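Local coordinates for protein threonine phosphate decarboxylase-like enzyme (Sulfurospirillum multivorans, PDB 6OUX) that uses pyridoxal phosphate to decarboxylate L-serine O-phosphate to ethanolamine O-phosphate, a precursor in norcobamide biosynthesis, and is less active on L-threonine phosphate, at residues E57-Y62 against F246-V251; D64-Q69 against F286-F291; Y80-R85 against I278-L283. All coordinates share one frame; numbering follows the deposited sequence.

Contact 1: residues E57-Y62 against F246-V251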
loop_
_atom_site.group_PDB
_atom_site.type_symbol
_atom_site.label_atom_id
_atom_site.label_comp_id
_atom_site.label_asym_id
_atom_site.label_seq_id
_atom_site.Cartn_x
_atom_site.Cartn_y
_atom_site.Cartn_z
ATOM N N GLU A 57 -3.302 15.127 15.860
ATOM C CA GLU A 57 -4.465 15.339 16.753
ATOM C C GLU A 57 -5.590 15.965 15.964
ATOM O O GLU A 57 -6.708 15.513 16.082
ATOM C CB GLU A 57 -4.157 16.240 17.988
ATOM C CG GLU A 57 -3.054 15.719 18.896
ATOM C CD GLU A 57 -3.022 16.275 20.316
ATOM O OE1 GLU A 57 -3.760 17.244 20.643
ATOM O OE2 GLU A 57 -2.213 15.743 21.119
ATOM N N LEU A 58 -5.284 16.939 15.092
ATOM C CA LEU A 58 -6.286 17.538 14.205
ATOM C C LEU A 58 -6.973 16.528 13.308
ATOM O O LEU A 58 -8.192 16.472 13.258
ATOM C CB LEU A 58 -5.700 18.647 13.351
ATOM C CG LEU A 58 -6.652 19.452 12.436
ATOM C CD1 LEU A 58 -7.541 20.282 13.323
ATOM C CD2 LEU A 58 -5.832 20.344 11.495
ATOM N N VAL A 59 -6.173 15.732 12.592
ATOM C CA VAL A 59 -6.712 14.685 11.727
ATOM C C VAL A 59 -7.522 13.662 12.497
ATOM O O VAL A 59 -8.588 13.291 12.040
ATOM C CB VAL A 59 -5.604 14.010 10.901
ATOM C CG1 VAL A 59 -6.195 12.935 9.976
ATOM C CG2 VAL A 59 -4.940 15.036 10.000
ATOM N N LEU A 60 -7.042 13.179 13.650
ATOM C CA LEU A 60 -7.817 12.212 14.470
ATOM C C LEU A 60 -9.168 12.790 14.904
ATOM O O LEU A 60 -10.190 12.076 14.978
ATOM C CB LEU A 60 -7.047 11.755 15.688
ATOM C CG LEU A 60 -5.852 10.828 15.355
ATOM C CD1 LEU A 60 -4.949 10.738 16.565
ATOM C CD2 LEU A 60 -6.401 9.458 14.898
ATOM N N ASP A 61 -9.194 14.093 15.143
ATOM C CA ASP A 61 -10.395 14.767 15.589
ATOM C C ASP A 61 -11.398 14.808 14.466
ATOM O O ASP A 61 -12.551 14.575 14.729
ATOM C CB ASP A 61 -10.076 16.180 16.091
ATOM C CG ASP A 61 -11.272 16.883 16.607
ATOM O OD1 ASP A 61 -11.842 16.439 17.629
ATOM O OD2 ASP A 61 -11.647 17.832 15.965
ATOM N N TYR A 62 -10.979 15.083 13.220
ATOM C CA TYR A 62 -11.849 14.974 12.085
ATOM C C TYR A 62 -12.371 13.543 11.862
ATOM O O TYR A 62 -13.564 13.335 11.540
ATOM C CB TYR A 62 -11.198 15.491 10.799
ATOM C CG TYR A 62 -11.260 16.973 10.579
ATOM C CD1 TYR A 62 -10.278 17.841 11.047
ATOM C CD2 TYR A 62 -12.273 17.508 9.853
ATOM C CE1 TYR A 62 -10.334 19.185 10.801
ATOM C CE2 TYR A 62 -12.339 18.848 9.597
ATOM C CZ TYR A 62 -11.381 19.672 10.083
ATOM O OH TYR A 62 -11.507 20.961 9.783
ATOM N N PHE A 246 1.104 16.010 7.504
ATOM C CA PHE A 246 -0.333 15.864 7.854
ATOM C C PHE A 246 -0.513 14.734 8.885
ATOM O O PHE A 246 -1.606 14.562 9.405
ATOM C CB PHE A 246 -1.227 15.635 6.634
ATOM C CG PHE A 246 -1.210 16.772 5.631
ATOM C CD1 PHE A 246 -2.015 17.902 5.812
ATOM C CD2 PHE A 246 -0.401 16.717 4.489
ATOM C CE1 PHE A 246 -2.002 18.942 4.882
ATOM C CE2 PHE A 246 -0.398 17.746 3.562
ATOM C CZ PHE A 246 -1.196 18.862 3.757
ATOM N N GLY A 247 0.573 13.975 9.134
ATOM C CA GLY A 247 0.810 13.278 10.400
ATOM C C GLY A 247 -0.260 12.276 10.649
ATOM O O GLY A 247 -1.327 12.650 11.112
ATOM N N ILE A 248 0.028 11.009 10.388
ATOM C CA ILE A 248 -1.000 9.969 10.346
ATOM C C ILE A 248 -0.298 8.660 10.070
ATOM O O ILE A 248 -0.267 8.192 8.938
ATOM C CB ILE A 248 -2.063 10.248 9.252
ATOM C CG1 ILE A 248 -2.949 11.413 9.660
ATOM C CG2 ILE A 248 -2.987 9.055 9.070
ATOM C CD1 ILE A 248 -3.745 11.963 8.497
ATOM N N ALA A 249 0.233 8.089 11.146
ATOM C CA ALA A 249 1.166 6.963 11.106
ATOM C C ALA A 249 0.699 5.778 10.275
ATOM O O ALA A 249 1.361 5.407 9.304
ATOM C CB ALA A 249 1.476 6.500 12.538
ATOM N N GLY A 250 -0.446 5.209 10.658
ATOM C CA GLY A 250 -0.939 3.966 10.075
ATOM C C GLY A 250 -1.634 4.077 8.733
ATOM O O GLY A 250 -2.236 3.073 8.278
ATOM N N VAL A 251 -1.616 5.291 8.137
ATOM C CA VAL A 251 -2.073 5.504 6.713
ATOM C C VAL A 251 -0.916 6.079 5.898
ATOM O O VAL A 251 -0.377 7.116 6.229
ATOM C CB VAL A 251 -3.436 6.248 6.559
ATOM C CG1 VAL A 251 -4.066 6.533 7.914
ATOM C CG2 VAL A 251 -3.395 7.480 5.654
#
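V59 meets I248 and F246 where helix 53-68 packs on the loop between strands 236-241 and 254-257. The protein belongs to the class-II aminotransferase family, whose members share the fold type I architecture of PLP enzymes. The contact is small and buried.

Apolar packing carries most of it. The V59 and I248 side chains cross at about a right angle. V59 CG1 sits 3.6 Å from I248 CG1. The placement of I248 CD1 against V59 is doubtful in the model. CG1 of V59 is anti to the backbone N (chi1 -179°), which leaves CG2 beside that N and turned to the loop. C282 of helix 277-286 also packs on I248, and F291 of helix 289-314 on V59.

Within the loop, the backbone makes a type I beta turn from I248 to V251. V251 N bonds to I248 O at 3.3 Å. The turn starts at I248, the residue that packs on the helix.

One polar group is shut in. The carbonyl of F246 is covered by V59 and has no hydrogen-bond partner in the model. V59 CG2 lies 3.4 Å from F246 O.

Contact 2: residues D64-Q69 against F286-F291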
loop_
_atom_site.group_PDB
_atom_site.type_symbol
_atom_site.label_atom_id
_atom_site.label_comp_id
_atom_site.label_asym_id
_atom_site.label_seq_id
_atom_site.Cartn_x
_atom_site.Cartn_y
_atom_site.Cartn_z
ATOM N N ASP A 64 -12.751 11.217 14.283
ATOM C CA ASP A 64 -13.661 10.953 15.345
ATOM C C ASP A 64 -14.995 11.568 15.032
ATOM O O ASP A 64 -16.019 10.887 15.156
ATOM C CB ASP A 64 -13.122 11.518 16.650
ATOM C CG ASP A 64 -13.979 11.182 17.857
ATOM O OD1 ASP A 64 -14.730 10.216 17.816
ATOM O OD2 ASP A 64 -13.898 11.914 18.873
ATOM N N ARG A 65 -14.979 12.847 14.649
ATOM C CA ARG A 65 -16.205 13.611 14.462
ATOM C C ARG A 65 -16.938 13.184 13.201
ATOM O O ARG A 65 -18.160 13.077 13.212
ATOM C CB ARG A 65 -15.985 15.144 14.498
ATOM C CG ARG A 65 -15.567 15.724 15.883
ATOM C CD ARG A 65 -14.788 17.110 15.874
ATOM N NE ARG A 65 -15.310 17.713 14.717
ATOM C CZ ARG A 65 -14.745 18.084 13.596
ATOM N NH1 ARG A 65 -15.610 18.406 12.709
ATOM N NH2 ARG A 65 -13.455 18.286 13.374
ATOM N N GLU A 66 -16.211 12.937 12.140
ATOM C CA GLU A 66 -16.824 12.690 10.835
ATOM C C GLU A 66 -17.016 11.204 10.466
ATOM O O GLU A 66 -17.854 10.884 9.607
ATOM C CB GLU A 66 -16.060 13.373 9.699
ATOM C CG GLU A 66 -15.946 14.887 9.829
ATOM C CD GLU A 66 -15.325 15.557 8.599
ATOM O OE1 GLU A 66 -14.754 14.863 7.757
ATOM O OE2 GLU A 66 -15.356 16.807 8.492
ATOM N N LEU A 67 -16.240 10.323 11.082
ATOM C CA LEU A 67 -16.333 8.896 10.717
ATOM C C LEU A 67 -16.817 8.032 11.817
ATOM O O LEU A 67 -17.607 7.120 11.583
ATOM C CB LEU A 67 -14.970 8.347 10.243
ATOM C CG LEU A 67 -14.448 8.944 8.936
ATOM C CD1 LEU A 67 -13.177 8.225 8.549
ATOM C CD2 LEU A 67 -15.398 8.909 7.764
ATOM N N ILE A 68 -16.340 8.279 13.023
ATOM C CA ILE A 68 -16.600 7.374 14.100
ATOM C C ILE A 68 -17.956 7.646 14.687
ATOM O O ILE A 68 -18.775 6.740 14.720
ATOM C CB ILE A 68 -15.536 7.441 15.177
ATOM C CG1 ILE A 68 -14.153 7.087 14.598
ATOM C CG2 ILE A 68 -15.891 6.543 16.322
ATOM C CD1 ILE A 68 -14.012 5.755 13.916
ATOM N N GLN A 69 -18.196 8.878 15.135
ATOM C CA GLN A 69 -19.479 9.215 15.802
ATOM C C GLN A 69 -20.678 9.199 14.865
ATOM O O GLN A 69 -21.798 9.078 15.300
ATOM C CB GLN A 69 -19.399 10.604 16.435
ATOM C CG GLN A 69 -18.479 10.667 17.590
ATOM C CD GLN A 69 -18.595 11.981 18.334
ATOM O OE1 GLN A 69 -18.697 13.060 17.699
ATOM N NE2 GLN A 69 -18.572 11.905 19.693
ATOM N N PHE A 286 -7.313 16.351 3.202
ATOM C CA PHE A 286 -6.083 17.161 3.151
ATOM C C PHE A 286 -6.143 18.262 2.132
ATOM O O PHE A 286 -5.356 19.195 2.234
ATOM C CB PHE A 286 -4.860 16.283 2.843
ATOM C CG PHE A 286 -4.498 15.307 3.918
ATOM C CD1 PHE A 286 -5.029 15.371 5.203
ATOM C CD2 PHE A 286 -3.606 14.264 3.624
ATOM C CE1 PHE A 286 -4.666 14.417 6.160
ATOM C CE2 PHE A 286 -3.257 13.319 4.565
ATOM C CZ PHE A 286 -3.759 13.413 5.836
ATOM N N VAL A 287 -7.109 18.208 1.212
ATOM C CA VAL A 287 -7.290 19.287 0.218
ATOM C C VAL A 287 -8.532 20.148 0.390
ATOM O O VAL A 287 -8.761 21.107 -0.375
ATOM C CB VAL A 287 -7.100 18.728 -1.226
ATOM C CG1 VAL A 287 -5.764 17.989 -1.315
ATOM C CG2 VAL A 287 -8.226 17.802 -1.655
ATOM N N ARG A 288 -9.322 19.898 1.428
ATOM C CA ARG A 288 -10.444 20.786 1.720
ATOM C C ARG A 288 -9.918 22.096 2.274
ATOM O O ARG A 288 -9.047 22.110 3.126
ATOM C CB ARG A 288 -11.408 20.172 2.710
ATOM C CG ARG A 288 -12.682 19.644 2.074
ATOM C CD ARG A 288 -13.157 18.451 2.819
ATOM N NE ARG A 288 -13.519 18.790 4.165
ATOM C CZ ARG A 288 -13.872 17.908 5.092
ATOM N NH1 ARG A 288 -13.840 16.612 4.850
ATOM N NH2 ARG A 288 -14.232 18.335 6.285
ATOM N N GLU A 289 -10.460 23.199 1.770
ATOM C CA GLU A 289 -10.243 24.551 2.288
ATOM C C GLU A 289 -10.353 24.706 3.809
ATOM O O GLU A 289 -9.507 25.355 4.439
ATOM C CB GLU A 289 -11.254 25.513 1.605
ATOM C CG GLU A 289 -11.259 26.947 2.130
ATOM C CD GLU A 289 -12.226 27.177 3.290
ATOM O OE1 GLU A 289 -13.427 26.821 3.151
ATOM O OE2 GLU A 289 -11.787 27.730 4.334
ATOM N N ASP A 290 -11.451 24.223 4.371
ATOM C CA ASP A 290 -11.715 24.370 5.806
ATOM C C ASP A 290 -10.730 23.561 6.702
ATOM O O ASP A 290 -10.267 24.019 7.756
ATOM C CB ASP A 290 -13.163 23.977 6.123
ATOM C CG ASP A 290 -13.563 22.568 5.572
ATOM O OD1 ASP A 290 -13.371 22.264 4.372
ATOM O OD2 ASP A 290 -14.111 21.762 6.343
ATOM N N PHE A 291 -10.418 22.338 6.282
ATOM C CA PHE A 291 -9.374 21.583 6.934
ATOM C C PHE A 291 -8.027 22.315 6.821
ATOM O O PHE A 291 -7.279 22.349 7.782
ATOM C CB PHE A 291 -9.247 20.177 6.338
ATOM C CG PHE A 291 -8.040 19.412 6.855
ATOM C CD1 PHE A 291 -8.084 18.778 8.055
ATOM C CD2 PHE A 291 -6.816 19.433 6.164
ATOM C CE1 PHE A 291 -6.962 18.103 8.547
ATOM C CE2 PHE A 291 -5.675 18.808 6.649
ATOM C CZ PHE A 291 -5.749 18.146 7.862
#
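E66 has CG anti to its carbonyl carbon (chi1 -59°) and runs extended beyond it, while R288 bends at chi2 and chi3. The two side chains come from opposite directions and meet at their charged ends. The carboxylate and guanidinium planes are 14° apart, so the groups are nearly coplanar. R288 NH2 donates to E66 OE2 at 2.9 Å, with an N-H...O angle of 164°. OE2 receives it on the syn lone pair. The other pair, E66 OE1 and R288 NH1, is wider at 3.5 Å. This is a salt bridge with one hydrogen bond. OE1 has a separate partner, the hydroxyl of Y281 in helix 277-286.

D290 holds R288 from its own segment. R288 NE reaches D290 OD1 at 3.5 Å and R288 NH2 reaches D290 OD2 at 3.4 Å, both weak bonds. The arginine thus lies between two acids. Its charge probably eases the repulsion between E66 OE2 and D290 OD2, which are 5.5 Å apart. With an alanine in place of E66, R288 would probably be left to its weak bonds with D290, freer to turn, and the Y281 hydroxyl without this partner.

R288 is the N-cap residue of helix 289-314. The arrangement is a surface salt-bridge network, E66-R288-D290, joining the C-terminal part of helix 53-68 to the start of helix 289-314.

Contact 3: residues Y80-R85 against I278-L283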
loop_
_atom_site.group_PDB
_atom_site.type_symbol
_atom_site.label_atom_id
_atom_site.label_comp_id
_atom_site.label_asym_id
_atom_site.label_seq_id
_atom_site.Cartn_x
_atom_site.Cartn_y
_atom_site.Cartn_z
ATOM N N TYR A 80 -15.570 -0.154 -2.345
ATOM C CA TYR A 80 -14.338 -0.101 -3.143
ATOM C C TYR A 80 -13.849 1.350 -3.215
ATOM O O TYR A 80 -14.653 2.255 -3.431
ATOM C CB TYR A 80 -14.503 -0.617 -4.591
ATOM C CG TYR A 80 -14.176 -2.060 -4.714
ATOM C CD1 TYR A 80 -12.979 -2.498 -5.246
ATOM C CD2 TYR A 80 -15.047 -3.004 -4.209
ATOM C CE1 TYR A 80 -12.696 -3.850 -5.321
ATOM C CE2 TYR A 80 -14.769 -4.356 -4.279
ATOM C CZ TYR A 80 -13.602 -4.772 -4.834
ATOM O OH TYR A 80 -13.389 -6.128 -4.873
ATOM N N PRO A 81 -12.543 1.560 -3.022
ATOM C CA PRO A 81 -12.078 2.933 -3.002
ATOM C C PRO A 81 -11.846 3.435 -4.424
ATOM O O PRO A 81 -11.694 2.647 -5.351
ATOM C CB PRO A 81 -10.751 2.848 -2.279
ATOM C CG PRO A 81 -10.627 1.457 -1.788
ATOM C CD PRO A 81 -11.474 0.629 -2.677
ATOM N N SER A 82 -11.791 4.745 -4.566
ATOM C CA SER A 82 -11.571 5.391 -5.869
ATOM C C SER A 82 -10.249 5.028 -6.446
ATOM O O SER A 82 -9.300 4.726 -5.712
ATOM C CB SER A 82 -11.666 6.897 -5.699
ATOM O OG SER A 82 -12.900 7.258 -5.080
ATOM N N GLN A 83 -10.201 5.052 -7.779
ATOM C CA GLN A 83 -9.052 4.676 -8.553
ATOM C C GLN A 83 -8.159 5.896 -8.796
ATOM O O GLN A 83 -8.558 7.033 -8.510
ATOM C CB GLN A 83 -9.466 4.059 -9.903
ATOM C CG GLN A 83 -10.563 2.984 -9.880
ATOM C CD GLN A 83 -10.429 1.970 -8.750
ATOM O OE1 GLN A 83 -11.295 1.883 -7.875
ATOM N NE2 GLN A 83 -9.350 1.189 -8.768
ATOM N N GLN A 84 -6.953 5.625 -9.287
ATOM C CA GLN A 84 -5.897 6.621 -9.465
ATOM C C GLN A 84 -6.359 7.925 -10.126
ATOM O O GLN A 84 -6.153 9.027 -9.564
ATOM C CB GLN A 84 -4.695 5.995 -10.186
ATOM C CG GLN A 84 -3.524 6.927 -10.414
ATOM C CD GLN A 84 -2.530 7.030 -9.261
ATOM O OE1 GLN A 84 -2.431 6.151 -8.348
ATOM N NE2 GLN A 84 -1.745 8.086 -9.312
ATOM N N ARG A 85 -7.028 7.828 -11.283
ATOM C CA ARG A 85 -7.515 9.046 -11.989
ATOM C C ARG A 85 -8.423 9.953 -11.147
ATOM O O ARG A 85 -8.423 11.219 -11.290
ATOM C CB ARG A 85 -8.232 8.680 -13.321
ATOM C CG ARG A 85 -7.373 7.990 -14.386
ATOM C CD ARG A 85 -6.227 8.887 -14.865
ATOM N NE ARG A 85 -5.314 8.270 -15.837
ATOM C CZ ARG A 85 -4.142 8.795 -16.217
ATOM N NH1 ARG A 85 -3.715 9.932 -15.691
ATOM N NH2 ARG A 85 -3.354 8.149 -17.079
ATOM N N ILE A 278 -9.358 4.395 4.284
ATOM C CA ILE A 278 -8.983 5.446 5.250
ATOM C C ILE A 278 -8.003 6.398 4.588
ATOM O O ILE A 278 -8.080 7.574 4.844
ATOM C CB ILE A 278 -8.453 4.887 6.601
ATOM C CG1 ILE A 278 -8.223 5.979 7.661
ATOM C CG2 ILE A 278 -7.157 4.127 6.427
ATOM C CD1 ILE A 278 -9.496 6.765 7.954
ATOM N N GLY A 279 -7.122 5.875 3.724
ATOM C CA GLY A 279 -6.197 6.659 2.938
ATOM C C GLY A 279 -6.899 7.691 2.082
ATOM O O GLY A 279 -6.498 8.884 2.069
ATOM N N GLU A 280 -7.911 7.226 1.349
ATOM C CA GLU A 280 -8.732 8.093 0.534
ATOM C C GLU A 280 -9.433 9.176 1.311
ATOM O O GLU A 280 -9.417 10.301 0.857
ATOM C CB GLU A 280 -9.773 7.314 -0.243
ATOM C CG GLU A 280 -10.593 8.205 -1.122
ATOM C CD GLU A 280 -11.550 7.434 -2.016
ATOM O OE1 GLU A 280 -11.552 6.175 -2.032
ATOM O OE2 GLU A 280 -12.331 8.121 -2.676
ATOM N N TYR A 281 -10.084 8.830 2.431
ATOM C CA TYR A 281 -10.718 9.802 3.304
ATOM C C TYR A 281 -9.682 10.910 3.625
ATOM O O TYR A 281 -9.968 12.103 3.539
ATOM C CB TYR A 281 -11.177 9.165 4.624
ATOM C CG TYR A 281 -11.586 10.210 5.626
ATOM C CD1 TYR A 281 -12.862 10.810 5.552
ATOM C CD2 TYR A 281 -10.696 10.697 6.575
ATOM C CE1 TYR A 281 -13.251 11.824 6.439
ATOM C CE2 TYR A 281 -11.079 11.744 7.441
ATOM C CZ TYR A 281 -12.345 12.301 7.364
ATOM O OH TYR A 281 -12.741 13.314 8.228
ATOM N N CYS A 282 -8.490 10.493 3.996
ATOM C CA CYS A 282 -7.474 11.450 4.454
ATOM C C CYS A 282 -7.009 12.321 3.310
ATOM O O CYS A 282 -6.827 13.523 3.463
ATOM C CB CYS A 282 -6.273 10.720 5.054
ATOM S SG CYS A 282 -6.550 10.073 6.717
ATOM N N LEU A 283 -6.857 11.707 2.159
ATOM C CA LEU A 283 -6.439 12.444 0.982
ATOM C C LEU A 283 -7.434 13.566 0.637
ATOM O O LEU A 283 -7.015 14.730 0.335
ATOM C CB LEU A 283 -6.282 11.525 -0.219
ATOM C CG LEU A 283 -5.435 12.162 -1.298
ATOM C CD1 LEU A 283 -3.986 11.865 -0.955
ATOM C CD2 LEU A 283 -5.784 11.640 -2.691
#
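S82 and E280 make a two-point contact, with P81 alongside. E280 reaches out from helix 277-286 to the loop that leads into helix 84-95.

Hydrogen bonds dominate. S82 N donates to E280 OE1 at 2.9 Å, with an N-H...O angle of 161°. The amide approaches from above the carboxylate plane. S82 OG donates to E280 OE2 at 2.6 Å, on the syn side but also tilted from the plane. One serine therefore binds both carboxylate oxygens, one through its backbone and one through its side chain. The torsions fit this. The E280 side chain is fully stretched, with CG anti to the backbone N (chi1 -178°). With chi1 of S82 at -54°, OG sits beside its own N, and both donors point to the same acid.

Charge adds a further tie. OE2 also forms a salt bridge with R284 NE, one turn further along the helix, and R284 NH2 makes a weak hydrogen bond to S82 OG. R284 probably helps keep E280 ionised. Together with the two S82 bonds it would hold the carboxylate against rotation.

Van der Waals contact is slight. P81 CA and P81 CB each lie 3.4 Å from E280 OE1, so the proline backbone and CB lie against that oxygen.

The loop 80-83 lies just before helix 84-95, with Q83 at its N-cap. P81 packs on A249 of the second subunit, so the dimer interface is close by. Along helix 277-286, L283 packs on L87 and M91 of helix 84-95. Y281 packs on Y62, I63 and L67 of helix 53-68. Helix 277-286 is thus bordered by both of these helices, and E280 joins it to the lead-in of helix 84-95.

How the contacts relate
The three contacts form one continuous region. Contacts 1 and 2 have centres about 10 Å apart and both use helix 53-68. The F246 ring stacks on F286, and F246 CB also lies 3.5 Å from F286 CZ. Y62 CE1 lies 3.6 Å from F291 CD1. Contact 3 is about 14 Å from contact 2, centre to centre. The two are joined through Y281 OH, 2.6 Å from E66 OE1. Contacts 1 and 3 are about 16 Å apart between centres, and V251 CG2 comes within 4.0 Å of G279 CA. Contacts 2 and 3 also touch the second subunit. All three lie away from the substrate-binding residues N181, R355 and R369.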